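Local coordinates for protein translation initiation factor 4E (Ascaris suum, PDB 3M94) that binds the methylated guanosine cap of messenger RNA, including the trimethylguanosine form found in nematodes, and thereby probably helps to start translation, at residues 108-119 / 130-141. Numbering follows the deposited sequence.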
ATOM      1  N   PHE A 108      -8.413   5.207  -8.026  1.00 16.41           N
ATOM      2  CA  PHE A 108      -7.439   6.145  -8.575  1.00 17.50           C
ATOM      3  C   PHE A 108      -7.685   6.587 -10.030  1.00 18.46           C
ATOM      4  O   PHE A 108      -6.751   6.902 -10.749  1.00 17.78           O
ATOM      5  CB  PHE A 108      -6.012   5.648  -8.300  1.00 18.05           C
ATOM      6  CG  PHE A 108      -5.712   5.517  -6.836  1.00 15.90           C
ATOM      7  CD1 PHE A 108      -6.046   4.352  -6.141  1.00 16.00           C
ATOM      8  CD2 PHE A 108      -5.134   6.582  -6.136  1.00 16.55           C
ATOM      9  CE1 PHE A 108      -5.786   4.234  -4.763  1.00 15.54           C
ATOM     10  CE2 PHE A 108      -4.864   6.476  -4.760  1.00 14.93           C
ATOM     11  CZ  PHE A 108      -5.196   5.315  -4.076  1.00 14.69           C
ATOM     12  N   GLU A 109      -8.959   6.597 -10.442  1.00 19.63           N
ATOM     13  CA  GLU A 109      -9.388   7.218 -11.702  1.00 20.70           C
ATOM     14  C   GLU A 109      -8.738   6.562 -12.932  1.00 21.31           C
ATOM     15  O   GLU A 109      -8.776   5.347 -13.073  1.00 21.76           O
ATOM     16  CB  GLU A 109      -9.147   8.740 -11.640  1.00 21.01           C
ATOM     17  CG  GLU A 109      -9.979   9.417 -10.530  1.00 22.67           C
ATOM     18  CD  GLU A 109      -9.559  10.858 -10.201  1.00 24.37           C
ATOM     19  OE1 GLU A 109      -8.612  11.406 -10.809  1.00 23.98           O
ATOM     20  OE2 GLU A 109     -10.180  11.444  -9.294  1.00 26.04           O
ATOM     21  N   ASP A 110      -8.126   7.342 -13.820  1.00 21.77           N
ATOM     22  CA  ASP A 110      -7.530   6.746 -15.016  1.00 22.37           C
ATOM     23  C   ASP A 110      -6.061   6.382 -14.799  1.00 22.29           C
ATOM     24  O   ASP A 110      -5.319   6.155 -15.753  1.00 22.43           O
ATOM     25  CB  ASP A 110      -7.714   7.656 -16.259  1.00 23.04           C
ATOM     26  CG  ASP A 110      -7.635   9.132 -15.932  1.00 24.79           C
ATOM     27  OD1 ASP A 110      -7.378   9.485 -14.765  1.00 28.42           O
ATOM     28  OD2 ASP A 110      -7.830   9.958 -16.848  1.00 29.74           O
ATOM     29  N   ASN A 111      -5.654   6.313 -13.535  1.00 21.62           N
ATOM     30  CA  ASN A 111      -4.263   6.119 -13.187  1.00 21.54           C
ATOM     31  C   ASN A 111      -4.004   4.726 -12.597  1.00 20.99           C
ATOM     32  O   ASN A 111      -2.868   4.396 -12.232  1.00 21.02           O
ATOM     33  CB  ASN A 111      -3.820   7.227 -12.216  1.00 21.21           C
ATOM     34  CG  ASN A 111      -3.862   8.619 -12.860  1.00 22.88           C
ATOM     35  OD1 ASN A 111      -3.346   8.819 -13.960  1.00 22.90           O
ATOM     36  ND2 ASN A 111      -4.478   9.578 -12.174  1.00 23.36           N
ATOM     37  N   GLY A 112      -5.057   3.920 -12.528  1.00 20.03           N
ATOM     38  CA  GLY A 112      -4.996   2.613 -11.882  1.00 19.40           C
ATOM     39  C   GLY A 112      -3.986   1.656 -12.485  1.00 18.77           C
ATOM     40  O   GLY A 112      -3.445   0.815 -11.777  1.00 18.07           O
ATOM     41  N   GLU A 113      -3.743   1.776 -13.791  1.00 18.73           N
ATOM     42  CA  GLU A 113      -2.688   0.994 -14.455  1.00 18.97           C
ATOM     43  C   GLU A 113      -1.276   1.262 -13.886  1.00 18.38           C
ATOM     44  O   GLU A 113      -0.379   0.438 -14.043  1.00 18.36           O
ATOM     45  CB  GLU A 113      -2.709   1.199 -15.980  1.00 18.97           C
ATOM     46  CG  GLU A 113      -2.588   2.658 -16.455  1.00 21.95           C
ATOM     47  CD  GLU A 113      -3.942   3.326 -16.712  1.00 25.76           C
ATOM     48  OE1 GLU A 113      -4.878   3.197 -15.865  1.00 25.71           O
ATOM     49  OE2 GLU A 113      -4.064   3.975 -17.782  1.00 27.19           O
ATOM     50  N   TYR A 114      -1.085   2.404 -13.230  1.00 17.61           N
ATOM     51  CA  TYR A 114       0.228   2.745 -12.680  1.00 17.68           C
ATOM     52  C   TYR A 114       0.462   2.239 -11.252  1.00 17.41           C
ATOM     53  O   TYR A 114       1.585   2.243 -10.767  1.00 17.70           O
ATOM     54  CB  TYR A 114       0.469   4.250 -12.768  1.00 17.39           C
ATOM     55  CG  TYR A 114       0.634   4.698 -14.189  1.00 19.29           C
ATOM     56  CD1 TYR A 114       1.872   4.607 -14.818  1.00 19.83           C
ATOM     57  CD2 TYR A 114      -0.456   5.184 -14.918  1.00 18.90           C
ATOM     58  CE1 TYR A 114       2.034   5.014 -16.140  1.00 23.19           C
ATOM     59  CE2 TYR A 114      -0.310   5.585 -16.235  1.00 21.58           C
ATOM     60  CZ  TYR A 114       0.937   5.498 -16.836  1.00 22.47           C
ATOM     61  OH  TYR A 114       1.093   5.883 -18.129  1.00 24.96           O
ATOM     62  N   ILE A 115      -0.595   1.796 -10.588  1.00 17.16           N
ATOM     63  CA  ILE A 115      -0.479   1.282  -9.230  1.00 16.78           C
ATOM     64  C   ILE A 115      -0.003  -0.178  -9.203  1.00 16.97           C
ATOM     65  O   ILE A 115      -0.592  -1.042  -9.849  1.00 16.86           O
ATOM     66  CB  ILE A 115      -1.823   1.461  -8.490  1.00 17.24           C
ATOM     67  CG1 ILE A 115      -2.010   2.950  -8.174  1.00 16.94           C
ATOM     68  CG2 ILE A 115      -1.882   0.614  -7.195  1.00 16.20           C
ATOM     69  CD1 ILE A 115      -3.392   3.313  -7.925  1.00 18.27           C
ATOM     70  N   CYS A 116       1.061  -0.449  -8.449  1.00 16.59           N
ATOM     71  CA  CYS A 116       1.549  -1.809  -8.298  1.00 16.63           C
ATOM     72  C   CYS A 116       0.979  -2.471  -7.055  1.00 16.66           C
ATOM     73  O   CYS A 116       0.516  -3.609  -7.115  1.00 15.61           O
ATOM     74  CB  CYS A 116       3.069  -1.829  -8.233  1.00 16.85           C
ATOM     75  SG  CYS A 116       3.777  -1.083  -9.671  1.00 18.77           S
ATOM     76  N   GLY A 117       1.028  -1.767  -5.927  1.00 16.45           N
ATOM     77  CA  GLY A 117       0.432  -2.285  -4.709  1.00 17.17           C
ATOM     78  C   GLY A 117       0.702  -1.425  -3.501  1.00 17.49           C
ATOM     79  O   GLY A 117       1.314  -0.360  -3.616  1.00 18.77           O
ATOM     80  N   ALA A 118       0.254  -1.893  -2.341  1.00 17.13           N
ATOM     81  CA  ALA A 118       0.452  -1.175  -1.076  1.00 16.41           C
ATOM     82  C   ALA A 118       1.325  -1.950  -0.092  1.00 16.41           C
ATOM     83  O   ALA A 118       1.363  -3.187  -0.119  1.00 16.01           O
ATOM     84  CB  ALA A 118      -0.883  -0.888  -0.438  1.00 16.02           C
ATOM     85  N   VAL A 119       1.980  -1.216   0.808  1.00 16.07           N
ATOM     86  CA  VAL A 119       2.855  -1.818   1.806  1.00 16.25           C
ATOM     87  C   VAL A 119       2.674  -1.150   3.163  1.00 16.19           C
ATOM     88  O   VAL A 119       2.688   0.089   3.271  1.00 14.71           O
ATOM     89  CB  VAL A 119       4.349  -1.652   1.420  1.00 16.04           C
ATOM     90  CG1 VAL A 119       5.278  -2.357   2.442  1.00 17.35           C
ATOM     91  CG2 VAL A 119       4.607  -2.154   0.013  1.00 16.74           C
ATOM     92  N   SER A 130       2.803   2.748   2.518  1.00 20.06           N
ATOM     93  CA  SER A 130       3.277   3.223   1.220  1.00 20.12           C
ATOM     94  C   SER A 130       2.415   2.722   0.061  1.00 19.58           C
ATOM     95  O   SER A 130       1.832   1.639   0.137  1.00 18.81           O
ATOM     96  CB  SER A 130       4.703   2.759   0.972  1.00 19.58           C
ATOM     97  OG  SER A 130       5.589   3.426   1.831  1.00 22.49           O
ATOM     98  N   LEU A 131       2.379   3.496  -1.019  1.00 19.30           N
ATOM     99  CA  LEU A 131       1.692   3.063  -2.245  1.00 20.39           C
ATOM    100  C   LEU A 131       2.719   3.065  -3.368  1.00 20.18           C
ATOM    101  O   LEU A 131       3.258   4.112  -3.699  1.00 20.60           O
ATOM    102  CB  LEU A 131       0.493   3.969  -2.565  1.00 19.84           C
ATOM    103  CG  LEU A 131      -0.337   3.692  -3.839  1.00 21.64           C
ATOM    104  CD1 LEU A 131      -0.930   2.288  -3.849  1.00 22.22           C
ATOM    105  CD2 LEU A 131      -1.459   4.729  -3.988  1.00 20.51           C
ATOM    106  N   TRP A 132       2.969   1.891  -3.941  1.00 20.03           N
ATOM    107  CA  TRP A 132       3.967   1.702  -5.004  1.00 19.92           C
ATOM    108  C   TRP A 132       3.357   1.878  -6.397  1.00 20.17           C
ATOM    109  O   TRP A 132       2.319   1.281  -6.700  1.00 18.96           O
ATOM    110  CB  TRP A 132       4.590   0.299  -4.931  1.00 19.99           C
ATOM    111  CG  TRP A 132       5.512   0.046  -3.765  1.00 19.36           C
ATOM    112  CD1 TRP A 132       5.487   0.650  -2.542  1.00 18.76           C
ATOM    113  CD2 TRP A 132       6.562  -0.925  -3.709  1.00 19.29           C
ATOM    114  NE1 TRP A 132       6.470   0.139  -1.739  1.00 19.12           N
ATOM    115  CE2 TRP A 132       7.148  -0.832  -2.427  1.00 19.28           C
ATOM    116  CE3 TRP A 132       7.085  -1.841  -4.627  1.00 19.48           C
ATOM    117  CZ2 TRP A 132       8.220  -1.634  -2.031  1.00 19.66           C
ATOM    118  CZ3 TRP A 132       8.152  -2.648  -4.233  1.00 21.26           C
ATOM    119  CH2 TRP A 132       8.706  -2.536  -2.944  1.00 21.23           C
ATOM    120  N   THR A 133       4.025   2.689  -7.230  1.00 20.20           N
ATOM    121  CA  THR A 133       3.619   2.924  -8.616  1.00 20.67           C
ATOM    122  C   THR A 133       4.736   2.484  -9.577  1.00 21.00           C
ATOM    123  O   THR A 133       5.894   2.361  -9.168  1.00 20.08           O
ATOM    124  CB  THR A 133       3.247   4.404  -8.870  1.00 20.62           C
ATOM    125  OG1 THR A 133       4.427   5.220  -8.783  1.00 21.13           O
ATOM    126  CG2 THR A 133       2.237   4.877  -7.838  1.00 20.98           C
ATOM    127  N   ARG A 134       4.396   2.264 -10.848  1.00 20.90           N
ATOM    128  CA  ARG A 134       5.346   1.618 -11.761  1.00 21.91           C
ATOM    129  C   ARG A 134       6.333   2.552 -12.473  1.00 21.80           C
ATOM    130  O   ARG A 134       7.328   2.085 -13.003  1.00 22.23           O
ATOM    131  CB  ARG A 134       4.651   0.647 -12.733  1.00 21.96           C
ATOM    132  CG  ARG A 134       3.716   1.253 -13.748  1.00 23.83           C
ATOM    133  CD  ARG A 134       3.295   0.208 -14.805  1.00 25.48           C
ATOM    134  NE  ARG A 134       2.310  -0.755 -14.300  1.00 28.44           N
ATOM    135  CZ  ARG A 134       2.566  -2.032 -14.001  1.00 30.36           C
ATOM    136  NH1 ARG A 134       1.595  -2.820 -13.546  1.00 30.65           N
ATOM    137  NH2 ARG A 134       3.788  -2.536 -14.158  1.00 30.38           N
ATOM    138  N   ASP A 135       6.071   3.858 -12.472  1.00 22.10           N
ATOM    139  CA  ASP A 135       6.934   4.810 -13.170  1.00 22.75           C
ATOM    140  C   ASP A 135       7.196   6.077 -12.349  1.00 22.96           C
ATOM    141  O   ASP A 135       6.315   6.924 -12.183  1.00 22.63           O
ATOM    142  CB  ASP A 135       6.364   5.161 -14.552  1.00 22.77           C
ATOM    143  CG  ASP A 135       7.340   5.989 -15.408  1.00 24.31           C
ATOM    144  OD1 ASP A 135       8.369   6.497 -14.896  1.00 24.57           O
ATOM    145  OD2 ASP A 135       7.067   6.138 -16.615  1.00 25.56           O
ATOM    146  N   SER A 136       8.429   6.206 -11.868  1.00 23.23           N
ATOM    147  CA  SER A 136       8.827   7.331 -11.023  1.00 23.75           C
ATOM    148  C   SER A 136       8.927   8.677 -11.761  1.00 23.94           C
ATOM    149  O   SER A 136       8.973   9.728 -11.118  1.00 24.02           O
ATOM    150  CB  SER A 136      10.163   7.017 -10.359  1.00 23.92           C
ATOM    151  OG  SER A 136      11.137   6.788 -11.356  1.00 24.22           O
ATOM    152  N   LEU A 137       8.961   8.654 -13.094  1.00 24.13           N
ATOM    153  CA  LEU A 137       9.074   9.894 -13.874  1.00 24.39           C
ATOM    154  C   LEU A 137       7.733  10.451 -14.362  1.00 24.41           C
ATOM    155  O   LEU A 137       7.680  11.549 -14.907  1.00 24.26           O
ATOM    156  CB  LEU A 137      10.036   9.727 -15.065  1.00 24.49           C
ATOM    157  CG  LEU A 137      11.488   9.262 -14.865  1.00 25.20           C
ATOM    158  CD1 LEU A 137      12.222   9.304 -16.205  1.00 24.68           C
ATOM    159  CD2 LEU A 137      12.262  10.060 -13.787  1.00 25.44           C
ATOM    160  N   LYS A 138       6.657   9.695 -14.167  1.00 24.56           N
ATOM    161  CA  LYS A 138       5.317  10.149 -14.532  1.00 24.65           C
ATOM    162  C   LYS A 138       4.767  11.082 -13.458  1.00 24.10           C
ATOM    163  O   LYS A 138       3.864  10.706 -12.705  1.00 23.95           O
ATOM    164  CB  LYS A 138       4.381   8.955 -14.735  1.00 25.02           C
ATOM    165  CG  LYS A 138       4.507   8.278 -16.096  1.00 26.59           C
ATOM    166  CD  LYS A 138       3.597   8.909 -17.139  1.00 28.93           C
ATOM    167  CE  LYS A 138       3.546   8.061 -18.407  1.00 29.71           C
ATOM    168  NZ  LYS A 138       3.147   8.861 -19.596  1.00 30.78           N
ATOM    169  N   ASP A 139       5.325  12.294 -13.401  1.00 23.52           N
ATOM    170  CA  ASP A 139       5.025  13.277 -12.352  1.00 23.07           C
ATOM    171  C   ASP A 139       3.544  13.655 -12.219  1.00 22.68           C
ATOM    172  O   ASP A 139       3.010  13.719 -11.097  1.00 21.54           O
ATOM    173  CB  ASP A 139       5.857  14.544 -12.558  1.00 23.05           C
ATOM    174  CG  ASP A 139       7.339  14.337 -12.255  1.00 23.51           C
ATOM    175  OD1 ASP A 139       7.701  13.372 -11.545  1.00 23.57           O
ATOM    176  OD2 ASP A 139       8.146  15.156 -12.726  1.00 21.85           O
ATOM    177  N   ASP A 140       2.897  13.920 -13.358  1.00 22.61           N
ATOM    178  CA  ASP A 140       1.471  14.283 -13.377  1.00 23.14           C
ATOM    179  C   ASP A 140       0.607  13.163 -12.774  1.00 22.41           C
ATOM    180  O   ASP A 140      -0.262  13.416 -11.938  1.00 22.57           O
ATOM    181  CB  ASP A 140       1.006  14.630 -14.799  1.00 23.56           C
ATOM    182  CG  ASP A 140       1.849  15.729 -15.448  1.00 25.98           C
ATOM    183  OD1 ASP A 140       3.093  15.728 -15.286  1.00 31.10           O
ATOM    184  OD2 ASP A 140       1.278  16.591 -16.145  1.00 27.68           O
ATOM    185  N   VAL A 141       0.882  11.930 -13.191  1.00 21.91           N
ATOM    186  CA  VAL A 141       0.164  10.753 -12.731  1.00 20.97           C
ATOM    187  C   VAL A 141       0.426  10.516 -11.231  1.00 20.88           C
ATOM    188  O   VAL A 141      -0.506  10.298 -10.449  1.00 19.91           O
ATOM    189  CB  VAL A 141       0.570   9.513 -13.586  1.00 21.60           C
ATOM    190  CG1 VAL A 141       0.224   8.190 -12.888  1.00 19.87           C
ATOM    191  CG2 VAL A 141      -0.044   9.598 -14.998  1.00 22.09           C
TER
HETATM  192  O   HOH W   1       5.508   1.055   3.514  1.00 15.93           O
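Strands 115-119 and 130-133 pair antiparallel, their axes 4.6 Å apart at closest approach, with Val119 and Ser130 forming a hydrogen-bonded pair. A classic beta bulge shifts the register by one residue, where Cys116 and Gly117 both face Trp132. The carbonyl of Trp132 takes Cys116 N at 2.8 Å from its O, and Gly117 N more weakly. The side chains of Trp132 and Val119 point to one face of the sheet. Val119 CG2 sits over the five-membered ring, 3.8 Å from its centroid, in a CH-pi contact. The side chain of Leu131 points to the other face. There CD1 meets Ile115 CG2, and CD2 lies 3.8 Å from Phe108 CZ. Helices 88-104 and 139-153 cover this face. Beyond the strands, Arg134 NE gives a nearly straight bond to Glu113 O (3.0 Å, 172°) in the guanidinium plane, while its NH2 bonds Asn72. Val141, at the start of helix 139-153, packs CG1 off-centre against the Tyr114 ring, 3.7 Å from CD2. Lys138 CE nears the hydroxyl of the same tyrosine. This bulged hairpin belongs to the curved, helix-backed antiparallel sheet of the eIF4E fold, and the side chain of Trp132 lies about 4 Å from the bound trimethylguanosine diphosphate.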